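Local coordinates for protein CalS11 (Micromonospora echinospora, PDB 3TOS) that probably acts as an S-adenosylmethionine-dependent O-methyltransferase in calicheamicin biosynthesis and is seen here with S-adenosyl-L-homocysteine bound, at residues B[69-79]-B[100-109]; B[111-119]-B[188-196]. All coordinates share one frame; numbering follows the deposited sequence.

In the fold
Both interactions lie in the Rossmann-like methyltransferase domain and touch the same S-adenosyl-L-homocysteine; their centres are about 18 Å apart. Interaction 1 comes first along the chain, pairing strands 72-76 and 103-107 of the beta-alpha-beta unit through helix 82-94. Interaction 2 follows in series: the loop after strand 103-107 (111-119) meets 188-196, where strand 183-188 gives way to helix 193-203. Since 183-188 runs on the other side of 72-76 from 103-107, the two contacts adjoin at the C-terminal ends of the strands, where F76 O and D189 N lie 2.8 Å apart, a probable hydrogen bond. Interaction 1 holds the ribose; interaction 2 flanks the adenine; G77 O and D189 share the amino group.

Interaction 1: B[69-79]-B[100-109]; sequences VPGVIMEFGVR and LRRIVGFDTF. With SAH (S-adenosyl-L-homocysteine), chain O.
Parallel strands 72-76 and 103-107, joined by helix 82-94, make up a beta-alpha-beta unit of the Rossmann-like methyltransferase fold, their C-terminal ends opening onto the S-adenosyl-L-homocysteine pocket. Five backbone hydrogen bonds join them, from I73 N to R102 O through to G77 N to F106 O. On one face of the sheet the F76 and F106 rings lie side by side, planes 32° apart, CD1 to CD1 3.6 Å, and the selenium of M74 reaches F106 CE1 at 4.0 Å in a Met-aromatic contact. At the far end R101, bent at chi2 (78°) and chi3 (70°), folds back to bring NH1 2.8 Å from V69 O, which lies near the guanidinium plane; E95 takes its NE. At the pocket end, V78 N meets D107 OD2 on its anti lone pair at 2.8 Å, while R79 N comes to the same oxygen from above the carboxylate plane. SAH O3' also donates to D107 OD2 (2.7 Å) and O2' to D107 OD1 (2.8 Å), and F109 N closes an Asx turn on OD1. G77 O accepts from the SAH amino nitrogen. The three backbone donors fix the carboxylate's rotation and probably favour its ionised form, leaving it placed to accept both ribose hydroxyls.

Interaction 2: B[111-119]-B[188-196]; sequences GFPDVNDVD and FDLDLYEPT. With SAH (S-adenosyl-L-homocysteine), chain O.
One face of the F112 ring is covered by L192, whose CG sits 3.8 Å above the plane, offset toward the rim, in a CH-pi contact; SAH C8 and D191 OD2 lie at the ring's edge, the D191 carboxylate turned 86° from the ring. F130 brings another ring against F112. L192 fills the angle between loop and helix: CD1 touches F112 CD1, while CD2 packs on V115 CG1 and on D119 CG. The Y193 ring has N116 ND2 at its edge, with the amide plane turned 80° from it, and V118 CG2 leans on Y193 CB at 3.6 Å. N116 sends ND2 to E194 OE2 at 2.8 Å, its side chain swung away from its own backbone N (chi1 -175°); the bond is nearly straight, lies in the amide plane and uses the anti lone pair, and R168 holds the other glutamate oxygen. N116 OD1 accepts from V118 N, an Asx turn. D119 OD1 takes Y193 N on its syn side at 2.9 Å, and D119 OD2 takes N116 N at 2.9 Å. Two waters extend this grip, one joining OD1 to D191 O, the other OD2 to E194 N. Replacing D119 by alanine removes both carboxylate oxygens, which would probably leave Y193 N and N116 N without their acceptors and the two waters without their mate on the loop. L190 CD2 reaches SAH C4 at 3.5 Å, and P195 CB approaches SAH N6. Thus a carboxylate from the loop after strand 103-107 takes the first amide of helix 193-203, just past its N-cap residue L192, where that helix follows strand 183-188 at the adenine side of the cofactor pocket in a Rossmann-like methyltransferase.

Interaction 1: B[69-79]-B[100-109]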
loop_
_atom_site.group_PDB
_atom_site.type_symbol
_atom_site.label_atom_id
_atom_site.label_comp_id
_atom_site.label_asym_id
_atom_site.label_seq_id
_atom_site.Cartn_x
_atom_site.Cartn_y
_atom_site.Cartn_z
ATOM N N VAL B 69 1.928 -22.875 -2.782
ATOM C CA VAL B 69 3.038 -23.671 -2.284
ATOM C C VAL B 69 2.883 -25.105 -2.873
ATOM O O VAL B 69 1.795 -25.670 -2.846
ATOM C CB VAL B 69 3.045 -23.730 -0.759
ATOM C CG1 VAL B 69 4.230 -24.602 -0.239
ATOM C CG2 VAL B 69 3.101 -22.298 -0.164
ATOM N N PRO B 70 3.953 -25.704 -3.436
ATOM C CA PRO B 70 3.847 -27.064 -3.986
ATOM C C PRO B 70 3.669 -28.065 -2.842
ATOM O O PRO B 70 3.915 -27.772 -1.682
ATOM C CB PRO B 70 5.192 -27.276 -4.715
ATOM C CG PRO B 70 6.081 -26.290 -4.212
ATOM C CD PRO B 70 5.285 -25.123 -3.645
ATOM N N GLY B 71 3.242 -29.249 -3.181
ATOM C CA GLY B 71 3.201 -30.342 -2.210
ATOM C C GLY B 71 1.847 -30.818 -1.786
ATOM O O GLY B 71 0.820 -30.465 -2.366
ATOM N N VAL B 72 1.864 -31.619 -0.755
ATOM C CA VAL B 72 0.691 -32.352 -0.242
ATOM C C VAL B 72 0.185 -31.763 1.062
ATOM O O VAL B 72 0.807 -30.909 1.687
ATOM C CB VAL B 72 0.999 -33.867 -0.069
ATOM C CG1 VAL B 72 1.658 -34.450 -1.363
ATOM C CG2 VAL B 72 1.951 -34.076 1.101
ATOM N N ILE B 73 -1.011 -32.210 1.426
ATOM C CA ILE B 73 -1.678 -31.892 2.708
ATOM C C ILE B 73 -1.661 -33.179 3.526
ATOM O O ILE B 73 -2.089 -34.248 3.023
ATOM C CB ILE B 73 -3.165 -31.440 2.480
ATOM C CG1 ILE B 73 -3.162 -30.140 1.669
ATOM C CG2 ILE B 73 -3.855 -31.236 3.863
ATOM C CD1 ILE B 73 -4.606 -29.757 1.181
HETATM N N MSE B 74 -1.109 -33.081 4.740
HETATM C CA MSE B 74 -1.103 -34.209 5.683
HETATM C C MSE B 74 -1.839 -33.864 6.952
HETATM O O MSE B 74 -1.647 -32.757 7.478
HETATM C CB MSE B 74 0.338 -34.603 6.037
HETATM C CG MSE B 74 1.093 -35.156 4.831
HETATM SE SE MSE B 74 2.834 -35.755 5.482
HETATM C CE MSE B 74 3.255 -36.716 3.887
ATOM N N GLU B 75 -2.687 -34.786 7.456
ATOM C CA GLU B 75 -3.294 -34.623 8.787
ATOM C C GLU B 75 -2.818 -35.777 9.617
ATOM O O GLU B 75 -2.913 -36.918 9.185
ATOM C CB GLU B 75 -4.831 -34.587 8.767
ATOM C CG GLU B 75 -5.317 -34.367 10.239
ATOM C CD GLU B 75 -6.809 -34.225 10.360
ATOM O OE1 GLU B 75 -7.555 -34.988 9.676
ATOM O OE2 GLU B 75 -7.231 -33.386 11.158
ATOM N N PHE B 76 -2.247 -35.477 10.777
ATOM C CA PHE B 76 -1.853 -36.511 11.726
ATOM C C PHE B 76 -2.918 -36.491 12.829
ATOM O O PHE B 76 -2.970 -35.572 13.678
ATOM C CB PHE B 76 -0.470 -36.198 12.284
ATOM C CG PHE B 76 0.518 -35.835 11.197
ATOM C CD1 PHE B 76 0.961 -36.795 10.283
ATOM C CD2 PHE B 76 0.973 -34.509 11.079
ATOM C CE1 PHE B 76 1.873 -36.416 9.230
ATOM C CE2 PHE B 76 1.817 -34.124 10.025
ATOM C CZ PHE B 76 2.300 -35.112 9.115
ATOM N N GLY B 77 -3.780 -37.506 12.807
ATOM C CA GLY B 77 -4.906 -37.585 13.776
ATOM C C GLY B 77 -6.168 -37.245 13.000
ATOM O O GLY B 77 -6.523 -36.067 12.861
ATOM N N VAL B 78 -6.861 -38.283 12.517
ATOM C CA VAL B 78 -7.980 -38.123 11.576
ATOM C C VAL B 78 -9.304 -38.381 12.266
ATOM O O VAL B 78 -10.275 -37.700 11.966
ATOM C CB VAL B 78 -7.788 -39.173 10.446
ATOM C CG1 VAL B 78 -8.971 -39.234 9.468
ATOM C CG2 VAL B 78 -6.499 -38.781 9.645
ATOM N N ARG B 79 -9.374 -39.363 13.158
ATOM C CA ARG B 79 -10.655 -39.784 13.778
ATOM C C ARG B 79 -11.715 -40.128 12.731
ATOM O O ARG B 79 -11.453 -41.034 11.917
ATOM C CB ARG B 79 -11.179 -38.776 14.829
ATOM C CG ARG B 79 -12.133 -39.437 15.883
ATOM C CD ARG B 79 -12.706 -38.346 16.748
ATOM N NE ARG B 79 -13.672 -38.877 17.696
ATOM C CZ ARG B 79 -14.340 -38.149 18.605
ATOM N NH1 ARG B 79 -14.223 -36.838 18.652
ATOM N NH2 ARG B 79 -15.234 -38.729 19.431
ATOM N N LEU B 100 -1.581 -33.291 -8.218
ATOM C CA LEU B 100 -0.483 -33.600 -7.273
ATOM C C LEU B 100 -0.784 -33.233 -5.826
ATOM O O LEU B 100 -0.002 -33.603 -4.937
ATOM C CB LEU B 100 0.827 -32.925 -7.700
ATOM C CG LEU B 100 1.265 -33.406 -9.086
ATOM C CD1 LEU B 100 2.665 -32.786 -9.394
ATOM C CD2 LEU B 100 1.345 -34.951 -9.254
ATOM N N ARG B 101 -1.878 -32.514 -5.610
ATOM C CA ARG B 101 -2.229 -32.100 -4.265
ATOM C C ARG B 101 -2.862 -33.282 -3.545
ATOM O O ARG B 101 -4.084 -33.360 -3.416
ATOM C CB ARG B 101 -3.179 -30.900 -4.230
ATOM C CG ARG B 101 -3.434 -30.376 -2.789
ATOM C CD ARG B 101 -2.306 -29.543 -2.274
ATOM N NE ARG B 101 -2.239 -28.262 -2.971
ATOM C CZ ARG B 101 -1.232 -27.396 -2.897
ATOM N NH1 ARG B 101 -0.126 -27.644 -2.164
ATOM N NH2 ARG B 101 -1.345 -26.251 -3.577
ATOM N N ARG B 102 -2.049 -34.238 -3.128
ATOM C CA ARG B 102 -2.501 -35.394 -2.376
ATOM C C ARG B 102 -2.932 -34.972 -0.971
ATOM O O ARG B 102 -2.309 -34.107 -0.343
ATOM C CB ARG B 102 -1.350 -36.414 -2.268
ATOM C CG ARG B 102 -1.772 -37.782 -1.642
ATOM C CD ARG B 102 -0.624 -38.817 -1.786
ATOM N NE ARG B 102 -0.541 -39.362 -3.143
ATOM C CZ ARG B 102 0.466 -40.123 -3.556
ATOM N NH1 ARG B 102 1.499 -40.347 -2.732
ATOM N NH2 ARG B 102 0.466 -40.636 -4.813
ATOM N N ILE B 103 -3.967 -35.659 -0.456
ATOM C CA ILE B 103 -4.400 -35.514 0.946
ATOM C C ILE B 103 -4.101 -36.811 1.642
ATOM O O ILE B 103 -4.556 -37.859 1.206
ATOM C CB ILE B 103 -5.934 -35.247 1.049
ATOM C CG1 ILE B 103 -6.239 -33.868 0.454
ATOM C CG2 ILE B 103 -6.377 -35.319 2.536
ATOM C CD1 ILE B 103 -7.733 -33.655 0.140
ATOM N N VAL B 104 -3.298 -36.771 2.701
ATOM C CA VAL B 104 -2.817 -38.008 3.356
ATOM C C VAL B 104 -3.218 -37.909 4.814
ATOM O O VAL B 104 -2.829 -36.955 5.510
ATOM C CB VAL B 104 -1.272 -38.211 3.245
ATOM C CG1 VAL B 104 -0.917 -39.577 3.670
ATOM C CG2 VAL B 104 -0.831 -37.937 1.780
ATOM N N GLY B 105 -4.029 -38.859 5.260
ATOM C CA GLY B 105 -4.484 -38.868 6.656
ATOM C C GLY B 105 -3.904 -40.049 7.394
ATOM O O GLY B 105 -3.990 -41.168 6.955
ATOM N N PHE B 106 -3.269 -39.788 8.528
ATOM C CA PHE B 106 -2.629 -40.845 9.324
ATOM C C PHE B 106 -3.366 -41.014 10.638
ATOM O O PHE B 106 -3.615 -40.028 11.363
ATOM C CB PHE B 106 -1.148 -40.496 9.685
ATOM C CG PHE B 106 -0.239 -40.305 8.513
ATOM C CD1 PHE B 106 -0.196 -39.083 7.825
ATOM C CD2 PHE B 106 0.644 -41.329 8.120
ATOM C CE1 PHE B 106 0.705 -38.907 6.723
ATOM C CE2 PHE B 106 1.509 -41.149 7.013
ATOM C CZ PHE B 106 1.533 -39.956 6.324
ATOM N N ASP B 107 -3.675 -42.253 11.007
ATOM C CA ASP B 107 -4.255 -42.519 12.321
ATOM C C ASP B 107 -4.101 -44.010 12.583
ATOM O O ASP B 107 -3.971 -44.797 11.630
ATOM C CB ASP B 107 -5.777 -42.152 12.314
ATOM C CG ASP B 107 -6.310 -41.816 13.672
ATOM O OD1 ASP B 107 -6.245 -42.664 14.612
ATOM O OD2 ASP B 107 -6.821 -40.706 13.824
ATOM N N THR B 108 -4.170 -44.440 13.832
ATOM C CA THR B 108 -4.340 -45.855 14.134
ATOM C C THR B 108 -5.747 -46.301 13.742
ATOM O O THR B 108 -5.959 -47.473 13.373
ATOM C CB THR B 108 -4.231 -46.125 15.642
ATOM O OG1 THR B 108 -5.182 -45.292 16.294
ATOM C CG2 THR B 108 -2.817 -45.813 16.199
ATOM N N PHE B 109 -6.694 -45.349 13.807
ATOM C CA PHE B 109 -8.149 -45.601 13.729
ATOM C C PHE B 109 -8.636 -46.469 14.856
ATOM O O PHE B 109 -9.786 -46.875 14.858
ATOM C CB PHE B 109 -8.586 -46.073 12.331
ATOM C CG PHE B 109 -8.308 -45.060 11.265
ATOM C CD1 PHE B 109 -9.188 -43.975 11.092
ATOM C CD2 PHE B 109 -7.149 -45.161 10.452
ATOM C CE1 PHE B 109 -8.943 -43.026 10.089
ATOM C CE2 PHE B 109 -6.897 -44.233 9.447
ATOM C CZ PHE B 109 -7.773 -43.140 9.288
HETATM N N SAH O . -8.761 -34.398 13.348
HETATM C CA SAH O . -9.914 -35.081 14.018
HETATM C CB SAH O . -9.680 -35.334 15.498
HETATM C CG SAH O . -8.525 -36.328 15.744
HETATM S SD SAH O . -8.626 -36.960 17.406
HETATM C C SAH O . -11.118 -34.155 13.852
HETATM O O SAH O . -12.256 -34.504 14.292
HETATM O OXT SAH O . -11.036 -33.113 13.190
HETATM C "C5'" SAH O . -6.947 -37.526 17.726
HETATM C "C4'" SAH O . -6.485 -38.707 16.807
HETATM O "O4'" SAH O . -5.067 -38.868 16.951
HETATM C "C3'" SAH O . -7.124 -40.017 17.293
HETATM O "O3'" SAH O . -7.975 -40.572 16.260
HETATM C "C2'" SAH O . -5.917 -40.875 17.632
HETATM O "O2'" SAH O . -6.063 -42.279 17.337
HETATM C "C1'" SAH O . -4.806 -40.230 16.769
HETATM N N9 SAH O . -3.449 -40.524 17.292
HETATM C C8 SAH O . -2.908 -40.139 18.479
HETATM N N7 SAH O . -1.676 -40.706 18.543
HETATM C C5 SAH O . -1.445 -41.444 17.438
HETATM C C6 SAH O . -0.328 -42.261 16.949
HETATM N N6 SAH O . 0.766 -42.450 17.722
HETATM N N1 SAH O . -0.485 -42.832 15.728
HETATM C C2 SAH O . -1.608 -42.644 14.971
HETATM N N3 SAH O . -2.701 -41.965 15.385
HETATM C C4 SAH O . -2.600 -41.308 16.594
#

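Interaction 2: B[111-119]-B[188-196]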
loop_
_atom_site.group_PDB
_atom_site.type_symbol
_atom_site.label_atom_id
_atom_site.label_comp_id
_atom_site.label_asym_id
_atom_site.label_seq_id
_atom_site.Cartn_x
_atom_site.Cartn_y
_atom_site.Cartn_z
ATOM N N GLY B 111 -7.776 -45.306 18.125
ATOM C CA GLY B 111 -7.576 -44.464 19.298
ATOM C C GLY B 111 -6.137 -44.333 19.724
ATOM O O GLY B 111 -5.237 -44.929 19.127
ATOM N N PHE B 112 -5.896 -43.583 20.787
ATOM C CA PHE B 112 -4.509 -43.439 21.238
ATOM C C PHE B 112 -3.839 -44.797 21.466
ATOM O O PHE B 112 -4.403 -45.655 22.148
ATOM C CB PHE B 112 -4.465 -42.703 22.606
ATOM C CG PHE B 112 -4.920 -41.281 22.588
ATOM C CD1 PHE B 112 -4.703 -40.435 21.515
ATOM C CD2 PHE B 112 -5.505 -40.755 23.745
ATOM C CE1 PHE B 112 -5.133 -39.112 21.540
ATOM C CE2 PHE B 112 -5.918 -39.406 23.788
ATOM C CZ PHE B 112 -5.725 -38.587 22.684
ATOM N N PRO B 113 -2.625 -45.033 20.926
ATOM C CA PRO B 113 -2.031 -46.375 21.120
ATOM C C PRO B 113 -1.266 -46.556 22.439
ATOM O O PRO B 113 -1.067 -47.694 22.897
ATOM C CB PRO B 113 -1.043 -46.489 19.950
ATOM C CG PRO B 113 -0.601 -45.046 19.752
ATOM C CD PRO B 113 -1.838 -44.200 19.984
ATOM N N ASP B 114 -0.814 -45.431 23.006
ATOM C CA ASP B 114 -0.188 -45.381 24.330
ATOM C C ASP B 114 -0.247 -43.934 24.730
ATOM O O ASP B 114 -0.520 -43.068 23.860
ATOM C CB ASP B 114 1.272 -45.837 24.269
ATOM C CG ASP B 114 2.020 -45.252 23.101
ATOM O OD1 ASP B 114 2.088 -44.019 22.900
ATOM O OD2 ASP B 114 2.508 -46.047 22.322
ATOM N N VAL B 115 -0.044 -43.635 26.011
ATOM C CA VAL B 115 0.248 -42.239 26.310
ATOM C C VAL B 115 1.472 -42.073 27.205
ATOM O O VAL B 115 1.915 -43.016 27.858
ATOM C CB VAL B 115 -0.989 -41.510 26.949
ATOM C CG1 VAL B 115 -2.254 -41.721 26.106
ATOM C CG2 VAL B 115 -1.252 -41.987 28.381
ATOM N N ASN B 116 2.017 -40.850 27.264
ATOM C CA ASN B 116 3.144 -40.565 28.130
ATOM C C ASN B 116 2.573 -39.907 29.384
ATOM O O ASN B 116 1.503 -39.278 29.328
ATOM C CB ASN B 116 4.093 -39.612 27.339
ATOM C CG ASN B 116 5.378 -39.311 28.029
ATOM O OD1 ASN B 116 5.404 -38.526 28.980
ATOM N ND2 ASN B 116 6.480 -39.856 27.512
ATOM N N ASP B 117 3.303 -40.018 30.486
ATOM C CA ASP B 117 2.921 -39.300 31.701
ATOM C C ASP B 117 2.613 -37.818 31.482
ATOM O O ASP B 117 1.691 -37.304 32.118
ATOM C CB ASP B 117 4.002 -39.489 32.772
ATOM C CG ASP B 117 3.877 -40.821 33.467
ATOM O OD1 ASP B 117 2.851 -41.539 33.279
ATOM O OD2 ASP B 117 4.798 -41.136 34.247
ATOM N N VAL B 118 3.354 -37.131 30.596
ATOM C CA VAL B 118 3.075 -35.713 30.406
ATOM C C VAL B 118 1.719 -35.466 29.736
ATOM O O VAL B 118 1.167 -34.362 29.851
ATOM C CB VAL B 118 4.175 -34.950 29.571
ATOM C CG1 VAL B 118 5.534 -35.126 30.206
ATOM C CG2 VAL B 118 4.204 -35.425 28.108
ATOM N N ASP B 119 1.144 -36.500 29.116
ATOM C CA ASP B 119 -0.185 -36.350 28.468
ATOM C C ASP B 119 -1.313 -36.577 29.458
ATOM O O ASP B 119 -2.479 -36.313 29.106
ATOM C CB ASP B 119 -0.362 -37.406 27.361
ATOM C CG ASP B 119 0.713 -37.316 26.288
ATOM O OD1 ASP B 119 0.951 -36.192 25.791
ATOM O OD2 ASP B 119 1.295 -38.382 25.942
ATOM N N PHE B 188 -1.261 -31.003 12.625
ATOM C CA PHE B 188 -1.064 -31.872 13.784
ATOM C C PHE B 188 -2.275 -31.897 14.689
ATOM O O PHE B 188 -2.618 -30.888 15.333
ATOM C CB PHE B 188 0.142 -31.343 14.592
ATOM C CG PHE B 188 1.450 -31.698 13.958
ATOM C CD1 PHE B 188 1.971 -30.935 12.892
ATOM C CD2 PHE B 188 2.164 -32.769 14.432
ATOM C CE1 PHE B 188 3.202 -31.280 12.282
ATOM C CE2 PHE B 188 3.376 -33.116 13.865
ATOM C CZ PHE B 188 3.935 -32.349 12.770
ATOM N N ASP B 189 -2.877 -33.057 14.797
ATOM C CA ASP B 189 -4.029 -33.245 15.678
ATOM C C ASP B 189 -3.974 -34.600 16.376
ATOM O O ASP B 189 -4.989 -35.327 16.490
ATOM C CB ASP B 189 -5.351 -33.121 14.899
ATOM C CG ASP B 189 -6.538 -32.837 15.802
ATOM O OD1 ASP B 189 -6.337 -32.673 17.014
ATOM O OD2 ASP B 189 -7.680 -32.776 15.277
ATOM N N LEU B 190 -2.790 -34.933 16.899
ATOM C CA LEU B 190 -2.610 -36.211 17.607
ATOM C C LEU B 190 -2.769 -36.069 19.089
ATOM O O LEU B 190 -2.885 -37.104 19.783
ATOM C CB LEU B 190 -1.176 -36.751 17.373
ATOM C CG LEU B 190 -0.730 -36.955 15.922
ATOM C CD1 LEU B 190 0.808 -36.902 15.883
ATOM C CD2 LEU B 190 -1.199 -38.349 15.479
ATOM N N ASP B 191 -2.719 -34.827 19.593
ATOM C CA ASP B 191 -2.821 -34.518 21.061
ATOM C C ASP B 191 -1.594 -34.855 21.896
ATOM O O ASP B 191 -1.251 -34.113 22.796
ATOM C CB ASP B 191 -4.083 -35.136 21.713
ATOM C CG ASP B 191 -5.352 -34.626 21.065
ATOM O OD1 ASP B 191 -5.470 -33.381 20.899
ATOM O OD2 ASP B 191 -6.229 -35.450 20.671
ATOM N N LEU B 192 -0.949 -35.997 21.601
ATOM C CA LEU B 192 0.035 -36.610 22.504
ATOM C C LEU B 192 1.441 -36.178 22.148
ATOM O O LEU B 192 1.798 -36.019 20.950
ATOM C CB LEU B 192 -0.035 -38.132 22.373
ATOM C CG LEU B 192 -1.442 -38.667 22.647
ATOM C CD1 LEU B 192 -1.384 -40.199 22.399
ATOM C CD2 LEU B 192 -1.797 -38.381 24.144
ATOM N N TYR B 193 2.270 -36.086 23.200
ATOM C CA TYR B 193 3.664 -35.667 23.069
ATOM C C TYR B 193 4.520 -36.544 22.149
ATOM O O TYR B 193 5.120 -36.021 21.195
ATOM C CB TYR B 193 4.267 -35.655 24.480
ATOM C CG TYR B 193 5.777 -35.654 24.506
ATOM C CD1 TYR B 193 6.489 -34.587 23.963
ATOM C CD2 TYR B 193 6.469 -36.687 25.126
ATOM C CE1 TYR B 193 7.856 -34.570 23.954
ATOM C CE2 TYR B 193 7.882 -36.713 25.096
ATOM C CZ TYR B 193 8.562 -35.635 24.507
ATOM O OH TYR B 193 9.947 -35.571 24.504
ATOM N N GLU B 194 4.591 -37.838 22.413
ATOM C CA GLU B 194 5.592 -38.694 21.682
ATOM C C GLU B 194 5.369 -38.738 20.158
ATOM O O GLU B 194 6.322 -38.541 19.404
ATOM C CB GLU B 194 5.635 -40.116 22.272
ATOM C CG GLU B 194 6.214 -40.111 23.667
ATOM C CD GLU B 194 6.487 -41.503 24.180
ATOM O OE1 GLU B 194 6.713 -42.434 23.342
ATOM O OE2 GLU B 194 6.582 -41.693 25.397
ATOM N N PRO B 195 4.146 -39.016 19.705
ATOM C CA PRO B 195 3.995 -39.079 18.258
ATOM C C PRO B 195 4.136 -37.706 17.621
ATOM O O PRO B 195 4.617 -37.614 16.488
ATOM C CB PRO B 195 2.555 -39.612 18.103
ATOM C CG PRO B 195 1.877 -39.327 19.369
ATOM C CD PRO B 195 2.942 -39.505 20.422
ATOM N N THR B 196 3.710 -36.648 18.314
ATOM C CA THR B 196 3.933 -35.302 17.774
ATOM C C THR B 196 5.418 -35.042 17.519
ATOM O O THR B 196 5.767 -34.501 16.467
ATOM C CB THR B 196 3.313 -34.217 18.670
ATOM O OG1 THR B 196 1.893 -34.475 18.782
ATOM C CG2 THR B 196 3.560 -32.797 18.106
HETATM N N SAH O . -8.761 -34.398 13.348
HETATM C CA SAH O . -9.914 -35.081 14.018
HETATM C CB SAH O . -9.680 -35.334 15.498
HETATM C CG SAH O . -8.525 -36.328 15.744
HETATM S SD SAH O . -8.626 -36.960 17.406
HETATM C C SAH O . -11.118 -34.155 13.852
HETATM O O SAH O . -12.256 -34.504 14.292
HETATM O OXT SAH O . -11.036 -33.113 13.190
HETATM C "C5'" SAH O . -6.947 -37.526 17.726
HETATM C "C4'" SAH O . -6.485 -38.707 16.807
HETATM O "O4'" SAH O . -5.067 -38.868 16.951
HETATM C "C3'" SAH O . -7.124 -40.017 17.293
HETATM O "O3'" SAH O . -7.975 -40.572 16.260
HETATM C "C2'" SAH O . -5.917 -40.875 17.632
HETATM O "O2'" SAH O . -6.063 -42.279 17.337
HETATM C "C1'" SAH O . -4.806 -40.230 16.769
HETATM N N9 SAH O . -3.449 -40.524 17.292
HETATM C C8 SAH O . -2.908 -40.139 18.479
HETATM N N7 SAH O . -1.676 -40.706 18.543
HETATM C C5 SAH O . -1.445 -41.444 17.438
HETATM C C6 SAH O . -0.328 -42.261 16.949
HETATM N N6 SAH O . 0.766 -42.450 17.722
HETATM N N1 SAH O . -0.485 -42.832 15.728
HETATM C C2 SAH O . -1.608 -42.644 14.971
HETATM N N3 SAH O . -2.701 -41.965 15.385
HETATM C C4 SAH O . -2.600 -41.308 16.594
HETATM O O HOH W 1 4.328 -43.808 26.440
HETATM O O HOH W 2 -0.705 -34.093 25.535
HETATM O O HOH W 3 2.906 -39.328 24.103
#